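Local coordinates for protein 3-dehydroshikimate dehydratase (PDB 5HMQ) that converts 3-dehydroshikimate to protocatechuate and water with the help of a divalent metal ion in its sugar phosphate isomerase-like TIM barrel domain, at residues A180-P185 against I229-Y234; M194-I199 against M220-F225. All coordinates share one frame; numbering follows the deposited sequence.

Contact 1 of 2, residues A180-P185 against I229-Y234; sequences AIRDIP and ILATGY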
ATOM      1  N   ALA C 180      11.416 -22.221  29.583  1.00 52.00           N
ATOM      2  CA  ALA C 180      12.432 -23.269  29.594  1.00 48.01           C
ATOM      3  C   ALA C 180      13.627 -22.963  28.700  1.00 49.41           C
ATOM      4  O   ALA C 180      14.586 -23.744  28.700  1.00 51.20           O
ATOM      5  CB  ALA C 180      11.815 -24.607  29.182  1.00 49.83           C
ATOM      6  N   ILE C 181      13.599 -21.867  27.936  1.00 47.42           N
ATOM      7  CA  ILE C 181      14.763 -21.503  27.131  1.00 47.82           C
ATOM      8  C   ILE C 181      15.977 -21.226  28.009  1.00 51.33           C
ATOM      9  O   ILE C 181      17.114 -21.513  27.610  1.00 53.19           O
ATOM     10  CB  ILE C 181      14.429 -20.297  26.227  1.00 46.69           C
ATOM     11  CG1 ILE C 181      13.399 -20.689  25.167  1.00 46.52           C
ATOM     12  CG2 ILE C 181      15.677 -19.763  25.543  1.00 48.01           C
ATOM     13  CD1 ILE C 181      12.824 -19.511  24.409  1.00 44.66           C
ATOM     14  N   ARG C 182      15.769 -20.695  29.219  1.00 51.68           N
ATOM     15  CA  ARG C 182      16.903 -20.376  30.085  1.00 52.39           C
ATOM     16  C   ARG C 182      17.739 -21.599  30.446  1.00 52.18           C
ATOM     17  O   ARG C 182      18.906 -21.442  30.819  1.00 54.04           O
ATOM     18  CB  ARG C 182      16.459 -19.633  31.349  1.00 53.67           C
ATOM     19  CG  ARG C 182      15.333 -20.246  32.146  1.00 54.73           C
ATOM     20  CD  ARG C 182      15.018 -19.354  33.342  1.00 54.85           C
ATOM     21  NE  ARG C 182      14.664 -17.988  32.955  1.00 54.22           N
ATOM     22  CZ  ARG C 182      13.429 -17.546  32.744  1.00 55.19           C
ATOM     23  NH1 ARG C 182      12.392 -18.362  32.876  1.00 55.27           N
ATOM     24  NH2 ARG C 182      13.233 -16.280  32.400  1.00 56.50           N
ATOM     25  N   ASP C 183      17.186 -22.806  30.341  1.00 52.50           N
ATOM     26  CA  ASP C 183      17.968 -23.998  30.647  1.00 52.04           C
ATOM     27  C   ASP C 183      18.822 -24.459  29.472  1.00 52.83           C
ATOM     28  O   ASP C 183      19.573 -25.430  29.617  1.00 56.00           O
ATOM     29  CB  ASP C 183      17.053 -25.145  31.085  1.00 52.19           C
ATOM     30  CG  ASP C 183      16.231 -24.801  32.309  1.00 55.25           C
ATOM     31  OD1 ASP C 183      16.691 -23.972  33.124  1.00 54.28           O
ATOM     32  OD2 ASP C 183      15.127 -25.371  32.460  1.00 57.62           O
ATOM     33  N   ILE C 184      18.720 -23.803  28.320  1.00 48.59           N
ATOM     34  CA  ILE C 184      19.556 -24.116  27.165  1.00 48.62           C
ATOM     35  C   ILE C 184      20.862 -23.340  27.286  1.00 48.43           C
ATOM     36  O   ILE C 184      20.835 -22.121  27.508  1.00 48.18           O
ATOM     37  CB  ILE C 184      18.836 -23.785  25.848  1.00 47.81           C
ATOM     38  CG1 ILE C 184      17.503 -24.529  25.765  1.00 48.27           C
ATOM     39  CG2 ILE C 184      19.713 -24.131  24.655  1.00 46.33           C
ATOM     40  CD1 ILE C 184      16.714 -24.224  24.509  1.00 48.18           C
ATOM     41  N   PRO C 185      22.018 -23.990  27.145  1.00 46.29           N
ATOM     42  CA  PRO C 185      23.289 -23.252  27.169  1.00 45.79           C
ATOM     43  C   PRO C 185      23.322 -22.172  26.098  1.00 46.83           C
ATOM     44  O   PRO C 185      22.969 -22.410  24.940  1.00 48.04           O
ATOM     45  CB  PRO C 185      24.336 -24.341  26.911  1.00 45.24           C
ATOM     46  CG  PRO C 185      23.687 -25.605  27.373  1.00 43.07           C
ATOM     47  CD  PRO C 185      22.222 -25.446  27.061  1.00 44.98           C
ATOM     48  N   ILE C 229      15.826 -15.892  26.520  1.00 47.99           N
ATOM     49  CA  ILE C 229      16.966 -16.084  25.627  1.00 44.87           C
ATOM     50  C   ILE C 229      18.210 -15.411  26.196  1.00 47.75           C
ATOM     51  O   ILE C 229      19.286 -16.015  26.273  1.00 45.45           O
ATOM     52  CB  ILE C 229      16.638 -15.556  24.219  1.00 44.15           C
ATOM     53  CG1 ILE C 229      15.507 -16.374  23.594  1.00 44.79           C
ATOM     54  CG2 ILE C 229      17.875 -15.586  23.336  1.00 42.29           C
ATOM     55  CD1 ILE C 229      14.996 -15.806  22.289  1.00 43.23           C
ATOM     56  N   LEU C 230      18.079 -14.147  26.610  1.00 47.53           N
ATOM     57  CA  LEU C 230      19.231 -13.417  27.128  1.00 47.30           C
ATOM     58  C   LEU C 230      19.694 -13.945  28.479  1.00 48.07           C
ATOM     59  O   LEU C 230      20.868 -13.774  28.827  1.00 45.53           O
ATOM     60  CB  LEU C 230      18.913 -11.924  27.230  1.00 46.83           C
ATOM     61  CG  LEU C 230      18.564 -11.217  25.917  1.00 45.06           C
ATOM     62  CD1 LEU C 230      18.134  -9.780  26.169  1.00 45.08           C
ATOM     63  CD2 LEU C 230      19.736 -11.265  24.956  1.00 44.78           C
ATOM     64  N   ALA C 231      18.808 -14.587  29.244  1.00 47.59           N
ATOM     65  CA  ALA C 231      19.213 -15.174  30.515  1.00 46.60           C
ATOM     66  C   ALA C 231      20.220 -16.302  30.333  1.00 46.96           C
ATOM     67  O   ALA C 231      20.975 -16.597  31.264  1.00 47.44           O
ATOM     68  CB  ALA C 231      17.988 -15.686  31.275  1.00 44.07           C
ATOM     69  N   THR C 232      20.249 -16.936  29.158  1.00 45.96           N
ATOM     70  CA  THR C 232      21.200 -18.009  28.895  1.00 44.07           C
ATOM     71  C   THR C 232      22.617 -17.501  28.669  1.00 45.35           C
ATOM     72  O   THR C 232      23.550 -18.312  28.648  1.00 45.51           O
ATOM     73  CB  THR C 232      20.772 -18.813  27.665  1.00 45.70           C
ATOM     74  OG1 THR C 232      21.037 -18.050  26.480  1.00 43.26           O
ATOM     75  CG2 THR C 232      19.294 -19.126  27.720  1.00 45.77           C
ATOM     76  N   GLY C 233      22.801 -16.194  28.497  1.00 44.92           N
ATOM     77  CA  GLY C 233      24.074 -15.635  28.103  1.00 43.77           C
ATOM     78  C   GLY C 233      24.214 -15.392  26.615  1.00 47.48           C
ATOM     79  O   GLY C 233      25.206 -14.781  26.195  1.00 45.15           O
ATOM     80  N   TYR C 234      23.259 -15.863  25.811  1.00 48.26           N
ATOM     81  CA  TYR C 234      23.292 -15.661  24.366  1.00 45.11           C
ATOM     82  C   TYR C 234      23.412 -14.183  24.019  1.00 45.45           C
ATOM     83  O   TYR C 234      22.623 -13.353  24.481  1.00 46.44           O
ATOM     84  CB  TYR C 234      22.035 -16.264  23.731  1.00 45.34           C
ATOM     85  CG  TYR C 234      21.898 -16.023  22.242  1.00 46.68           C
ATOM     86  CD1 TYR C 234      22.548 -16.835  21.322  1.00 47.31           C
ATOM     87  CD2 TYR C 234      21.082 -15.011  21.754  1.00 46.00           C
ATOM     88  CE1 TYR C 234      22.417 -16.622  19.958  1.00 47.45           C
ATOM     89  CE2 TYR C 234      20.945 -14.792  20.393  1.00 45.84           C
ATOM     90  CZ  TYR C 234      21.613 -15.602  19.501  1.00 45.98           C
ATOM     91  OH  TYR C 234      21.477 -15.390  18.146  1.00 43.60           O
TER

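Contact 2 of 2, residues M194-I199 against M220-F225; sequences MADAPI and MDMAGF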
HETATM    1  N   MSE C 194      12.862 -12.667  15.468  1.00 39.76           N
HETATM    2  CA  MSE C 194      11.688 -12.059  16.079  1.00 42.95           C
HETATM    3  C   MSE C 194      10.623 -11.810  15.020  1.00 44.36           C
HETATM    4  O   MSE C 194      10.915 -11.277  13.951  1.00 43.70           O
HETATM    5  CB  MSE C 194      12.050 -10.749  16.781  1.00 42.44           C
HETATM    6  CG  MSE C 194      13.145 -10.879  17.826  1.00 45.65           C
HETATM    7 SE   MSE C 194      12.768 -12.177  19.236  0.73 45.74          SE
HETATM    8  CE  MSE C 194      11.155 -11.382  19.992  1.00 44.05           C
ATOM      9  N   ALA C 195       9.389 -12.210  15.318  1.00 44.67           N
ATOM     10  CA  ALA C 195       8.263 -11.957  14.425  1.00 45.16           C
ATOM     11  C   ALA C 195       7.011 -11.806  15.272  1.00 45.66           C
ATOM     12  O   ALA C 195       6.639 -12.734  15.995  1.00 45.15           O
ATOM     13  CB  ALA C 195       8.094 -13.089  13.411  1.00 42.93           C
ATOM     14  N   ASP C 196       6.343 -10.666  15.149  1.00 44.19           N
ATOM     15  CA  ASP C 196       5.104 -10.411  15.864  1.00 44.32           C
ATOM     16  C   ASP C 196       3.914 -10.718  14.961  1.00 45.57           C
ATOM     17  O   ASP C 196       4.052 -10.899  13.748  1.00 46.05           O
ATOM     18  CB  ASP C 196       5.063  -8.959  16.353  1.00 44.97           C
ATOM     19  CG  ASP C 196       4.160  -8.770  17.556  1.00 46.47           C
ATOM     20  OD1 ASP C 196       3.478  -9.739  17.945  1.00 47.23           O
ATOM     21  OD2 ASP C 196       4.139  -7.653  18.117  1.00 46.06           O
ATOM     22  N   ALA C 197       2.726 -10.772  15.569  1.00 44.21           N
ATOM     23  CA  ALA C 197       1.506 -11.094  14.836  1.00 45.99           C
ATOM     24  C   ALA C 197       0.269 -10.830  15.685  1.00 49.56           C
ATOM     25  O   ALA C 197       0.338 -10.886  16.921  1.00 49.47           O
ATOM     26  CB  ALA C 197       1.518 -12.556  14.384  1.00 44.89           C
ATOM     27  N   PRO C 198      -0.875 -10.544  15.068  1.00 48.44           N
ATOM     28  CA  PRO C 198      -2.130 -10.547  15.822  1.00 47.23           C
ATOM     29  C   PRO C 198      -2.508 -11.960  16.232  1.00 47.51           C
ATOM     30  O   PRO C 198      -2.194 -12.935  15.544  1.00 48.74           O
ATOM     31  CB  PRO C 198      -3.141  -9.965  14.829  1.00 45.49           C
ATOM     32  CG  PRO C 198      -2.584 -10.330  13.495  1.00 46.02           C
ATOM     33  CD  PRO C 198      -1.089 -10.222  13.647  1.00 48.13           C
ATOM     34  N   ILE C 199      -3.181 -12.067  17.373  1.00 46.07           N
ATOM     35  CA  ILE C 199      -3.655 -13.363  17.849  1.00 48.55           C
ATOM     36  C   ILE C 199      -4.915 -13.721  17.071  1.00 51.68           C
ATOM     37  O   ILE C 199      -5.940 -13.038  17.176  1.00 52.28           O
ATOM     38  CB  ILE C 199      -3.921 -13.346  19.359  1.00 46.04           C
ATOM     39  CG1 ILE C 199      -2.664 -12.923  20.120  1.00 48.82           C
ATOM     40  CG2 ILE C 199      -4.354 -14.724  19.823  1.00 42.54           C
ATOM     41  CD1 ILE C 199      -1.436 -13.755  19.812  1.00 50.06           C
HETATM   42  N   MSE C 220       1.653 -10.229  20.335  1.00 54.20           N
HETATM   43  CA  MSE C 220       2.446 -11.250  21.009  1.00 53.20           C
HETATM   44  C   MSE C 220       3.432 -10.607  21.980  1.00 52.57           C
HETATM   45  O   MSE C 220       3.814  -9.449  21.814  1.00 52.59           O
HETATM   46  CB  MSE C 220       3.190 -12.117  19.994  1.00 52.62           C
HETATM   47  CG  MSE C 220       2.290 -13.060  19.216  1.00 55.31           C
HETATM   48 SE   MSE C 220       3.233 -14.017  17.804  1.00 58.53          SE
HETATM   49  CE  MSE C 220       1.868 -15.346  17.385  1.00 50.87           C
ATOM     50  N   ASP C 221       3.838 -11.368  22.995  1.00 48.17           N
ATOM     51  CA  ASP C 221       4.716 -10.864  24.050  1.00 50.19           C
ATOM     52  C   ASP C 221       6.159 -11.098  23.621  1.00 51.08           C
ATOM     53  O   ASP C 221       6.783 -12.105  23.964  1.00 48.68           O
ATOM     54  CB  ASP C 221       4.394 -11.543  25.376  1.00 49.06           C
ATOM     55  CG  ASP C 221       5.198 -10.982  26.534  1.00 49.99           C
ATOM     56  OD1 ASP C 221       5.770  -9.883  26.390  1.00 50.64           O
ATOM     57  OD2 ASP C 221       5.255 -11.643  27.591  1.00 49.95           O
HETATM   58  N   MSE C 222       6.693 -10.147  22.861  1.00 55.32           N
HETATM   59  CA  MSE C 222       8.050 -10.227  22.327  1.00 52.05           C
HETATM   60  C   MSE C 222       9.102 -10.213  23.429  1.00 56.64           C
HETATM   61  O   MSE C 222      10.030 -11.025  23.434  1.00 57.35           O
HETATM   62  CB  MSE C 222       8.298  -9.064  21.372  1.00 52.97           C
HETATM   63  CG  MSE C 222       7.310  -9.010  20.225  1.00 57.07           C
HETATM   64 SE   MSE C 222       7.861 -10.091  18.721  1.00 61.07          SE
HETATM   65  CE  MSE C 222       6.764 -11.642  18.908  1.00 65.84           C
ATOM     66  N   ALA C 223       8.953  -9.267  24.361  1.00 53.18           N
ATOM     67  CA  ALA C 223       9.918  -9.145  25.450  1.00 48.06           C
ATOM     68  C   ALA C 223       9.921 -10.392  26.323  1.00 48.72           C
ATOM     69  O   ALA C 223      10.975 -10.813  26.811  1.00 49.70           O
ATOM     70  CB  ALA C 223       9.612  -7.903  26.287  1.00 46.87           C
ATOM     71  N   GLY C 224       8.752 -11.005  26.518  1.00 47.13           N
ATOM     72  CA  GLY C 224       8.680 -12.241  27.274  1.00 48.95           C
ATOM     73  C   GLY C 224       9.310 -13.424  26.571  1.00 48.79           C
ATOM     74  O   GLY C 224       9.559 -14.452  27.208  1.00 50.83           O
ATOM     75  N   PHE C 225       9.562 -13.305  25.269  1.00 43.55           N
ATOM     76  CA  PHE C 225      10.251 -14.340  24.511  1.00 44.42           C
ATOM     77  C   PHE C 225      11.756 -14.113  24.489  1.00 47.38           C
ATOM     78  O   PHE C 225      12.531 -15.069  24.605  1.00 49.10           O
ATOM     79  CB  PHE C 225       9.701 -14.391  23.081  1.00 46.27           C
ATOM     80  CG  PHE C 225      10.281 -15.495  22.243  1.00 44.98           C
ATOM     81  CD1 PHE C 225       9.775 -16.782  22.321  1.00 42.74           C
ATOM     82  CD2 PHE C 225      11.322 -15.242  21.362  1.00 46.02           C
ATOM     83  CE1 PHE C 225      10.302 -17.797  21.547  1.00 43.08           C
ATOM     84  CE2 PHE C 225      11.853 -16.255  20.585  1.00 45.66           C
ATOM     85  CZ  PHE C 225      11.342 -17.534  20.678  1.00 44.40           C
TER
HETATM   86  O   HOH W   1       4.066  -6.888  20.848  1.00 43.99           O

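Contact 1 of 2, residues A180-P185 against I229-Y234
At the outer layer of the TIM barrel, an ST turn at the C-terminal end of helix 222-231 packs against the 3-10 turn that leads into strand 189-194, with Thr-232 and Ile-181 meeting at the centre. The methyl CG2 of Thr-232 lies against the backbone of the 3-10 turn, 3.2 Å from Ile-181 O and 3.6 Å from Arg-182 CA, while its CB sits 3.3 Å from Ile-184 O. The threonine thus presents CG2 and CB to the carbonyls, while its hydroxyl bonds within its own segment. OG1 stands between the backbone N and carbonyl carbon (chi1 74°), a rotation that lets it reach back to Ile-229 O at 2.7 Å and also accept from Tyr-234 N. N and OG1 of Thr-232 both bond to Ile-229 O. Deeper in, CG2 of Ile-181 touches both CA and CG1 of Ile-229, each at 3.9 Å, the two branched chains crossing at a slant. Both isoleucines also rest on Leu-166 of strand 162-167, and Ile-229 on Val-192 of strand 189-194. Toward solvent, Arg-182 CB meets Ala-231 CB at 4.2 Å, and Ala-231 CB lies at the edge of the guanidinium group, near its plane. Gly-233, with positive phi (96°), turns the chain out of the helix. This is lateral packing in a (beta/alpha)8 barrel: helix 222-231, the second of two between the last two strands, lies beside the loop that precedes the seventh.

Contact 2 of 2, residues M194-I199 against M220-F225
Asp-196 lays its side chain alongside Met-220, the two running in opposite directions, with OD1 bonded to the backbone N of Met-220 at 3.0 Å through the syn lone pair. The same oxygen accepts from Ala-197 N, which approaches from above the carboxylate plane, 39° out of it. With CG anti to the backbone N (chi1 -155°), the carboxylate reaches across to the 220-225 backbone. Asp-196 OD2 accepts a hydrogen bond from a water 2.8 Å away, which also donates to Met-220 O; Gly-216 N is a further donor to OD2. Several bonds thus fix the rotation of this buried carboxylate.

Two selenomethionines, Met-220 and Met-222, pack on Asp-196. Met-220, extended beyond CG, runs its SE past the backbone of Ala-195 and Ala-197 and ends beside Ala-197 CB; CD1 of Ile-199 covers its CG at 3.8 Å. Met-222 is bent at chi2 and chi3, which puts its SE 3.8 Å from Asp-196 CB and its CE against Ala-195 O. Beyond it lies a third, Met-194, folded back on itself: its CE meets Met-222 SE at 3.8 Å, and its SE is 4.0 Å from Phe-225 CD2. The line from the ring centroid to SE is 76° off the normal, a Met-aromatic contact at the edge. Asp-221 N-caps the helix, its OD1 accepting from Gly-224 N at 3.2 Å, and forms a salt bridge with Arg-273. The loop leaving strand 189-194 is thereby tied to the N-terminal start of helix 222-231, with helix 204-211 between them in sequence, at the C-terminal, catalytic end of the TIM barrel strands.

Contacts 1 and 2 share helix 222-231: contact 2 takes its N-terminal start and contact 1 its C-terminal end, with centres about 18 Å apart. Both segments of contact 2 fall in sequence between those of contact 1. They meet directly where Ile-181 CD1 packs on Phe-225 CE1 at 4.2 Å. Relative to the catalytic metal site of Glu-136, Asp-167, Gln-193 and Glu-241, contact 2 is nearer: the side chain of Ala-195 lies about 7 Å from the bound magnesium ion, whereas that of Ile-229 in contact 1 is about 12 Å away. Strand 189-194 carries Gln-193 immediately before Met-194, linking the metal site to contact 2.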